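Local coordinates for 2-(hydroxymethyl)glutarate dehydrogenase (Eubacterium barkeri, PDB 3CKY), which catalyses the NAD-dependent interconversion of 2-formylglutarate and (S)-2-hydroxymethylglutarate, a step in the fermentation of nicotinate, at residues I10-M15 with A38-V43. Residues are numbered along the deposited sequence; the frame is centred on the assembly and turned at random.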
# COMPACT_ATOMS: atom_id res chain seq x y z
N ILE A 10 0.84 -35.48 -17.97
CA ILE A 10 0.01 -34.55 -18.74
C ILE A 10 0.84 -33.29 -19.00
O ILE A 10 0.84 -32.35 -18.19
CB ILE A 10 -1.31 -34.23 -18.02
CG1 ILE A 10 -2.13 -35.51 -17.85
CG2 ILE A 10 -2.13 -33.21 -18.80
CD1 ILE A 10 -3.35 -35.36 -17.00
N GLY A 11 1.54 -33.30 -20.13
CA GLY A 11 2.53 -32.27 -20.45
C GLY A 11 3.95 -32.71 -20.10
O GLY A 11 4.16 -33.42 -19.11
N LEU A 12 4.90 -32.29 -20.92
CA LEU A 12 6.32 -32.64 -20.76
C LEU A 12 7.17 -31.40 -21.03
O LEU A 12 7.82 -31.29 -22.08
CB LEU A 12 6.72 -33.75 -21.74
CG LEU A 12 6.26 -35.18 -21.45
CD1 LEU A 12 6.44 -36.05 -22.69
CD2 LEU A 12 7.01 -35.75 -20.25
N GLY A 13 7.16 -30.47 -20.09
CA GLY A 13 7.92 -29.23 -20.25
C GLY A 13 9.39 -29.41 -19.93
O GLY A 13 9.95 -30.50 -20.05
N ALA A 14 10.02 -28.31 -19.52
CA ALA A 14 11.43 -28.31 -19.13
C ALA A 14 11.64 -29.18 -17.89
O ALA A 14 12.70 -29.77 -17.73
CB ALA A 14 11.92 -26.89 -18.89
N MET A 15 10.62 -29.24 -17.03
CA MET A 15 10.65 -30.06 -15.83
C MET A 15 10.16 -31.47 -16.10
O MET A 15 10.81 -32.45 -15.71
CB MET A 15 9.77 -29.43 -14.75
CG MET A 15 10.13 -27.99 -14.39
SD MET A 15 11.70 -27.88 -13.54
CE MET A 15 11.21 -28.45 -11.93
N ALA A 38 7.72 -33.35 -30.52
CA ALA A 38 9.14 -33.63 -30.26
C ALA A 38 9.43 -33.98 -28.80
O ALA A 38 10.35 -34.75 -28.52
CB ALA A 38 9.99 -32.44 -30.68
N ASN A 39 8.64 -33.43 -27.88
CA ASN A 39 8.79 -33.72 -26.46
C ASN A 39 8.42 -35.17 -26.14
O ASN A 39 9.12 -35.84 -25.38
CB ASN A 39 7.94 -32.77 -25.61
CG ASN A 39 8.45 -31.33 -25.65
OD1 ASN A 39 9.46 -31.03 -26.27
ND2 ASN A 39 7.74 -30.43 -24.97
N VAL A 40 7.33 -35.65 -26.74
CA VAL A 40 6.92 -37.04 -26.58
C VAL A 40 7.99 -37.97 -27.15
O VAL A 40 8.36 -38.96 -26.52
CB VAL A 40 5.56 -37.32 -27.27
CG1 VAL A 40 5.16 -38.79 -27.13
CG2 VAL A 40 4.47 -36.42 -26.68
N ALA A 41 8.50 -37.64 -28.34
CA ALA A 41 9.55 -38.43 -28.99
C ALA A 41 10.82 -38.51 -28.13
O ALA A 41 11.45 -39.57 -28.04
CB ALA A 41 9.88 -37.86 -30.36
N ALA A 42 11.18 -37.40 -27.51
CA ALA A 42 12.35 -37.35 -26.62
C ALA A 42 12.29 -38.41 -25.52
O ALA A 42 13.27 -39.13 -25.30
CB ALA A 42 12.48 -35.96 -26.00
N VAL A 43 11.14 -38.53 -24.86
CA VAL A 43 10.98 -39.51 -23.78
C VAL A 43 10.69 -40.92 -24.28
O VAL A 43 11.10 -41.90 -23.65
CB VAL A 43 9.90 -39.08 -22.74
CG1 VAL A 43 10.27 -37.76 -22.09
CG2 VAL A 43 8.52 -39.01 -23.39
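The backbone N of L12 donates a hydrogen bond to D34 OD1, and its carbonyl O faces the N39 amide across the contact. N39 ND2 lies 3.0 Å from L12 O. The oxygen stands to one face of the flat amide, nearly 60° off its plane at ND2. The N-H bonds do not point at it, so this is a close polar approach and not a hydrogen bond. N39 CG sits beside its backbone N (chi1 -68°) and anti to its carbonyl carbon, which carries the amide to the L12 carbonyl. N39 CB also stands 4.2 Å from L12 CB.

The apolar contact is made by the L12 side chain, through CD1. This methyl meets V43 CG2 at 3.7 Å, tip to tip. It also lies 3.8 Å from the backbone O of N39 and 4.0 Å from V40 CA. Thus one branch of L12 packs on a single turn of helix, between N39 and V43. V40 CG2 makes a more distant apolar contact with it. L12 and V43 are both buried, whereas N39 and V40 remain partly exposed.

G11 and G13 fit the GxGxxG pattern of Rossmann folds, and the 10-15 loop belongs to the NAD(+) site inferred by similarity. L12 packs this probable dinucleotide-binding loop against helix 37-44. The side chains of N39 and V40 touch D34.

The loop joins strand 6-10 to helix 16-25. Helix 37-44 follows the neighbouring parallel strand, 29-33. L12 and V43 both also pack on A20, so helix 16-25 borders the same apolar patch.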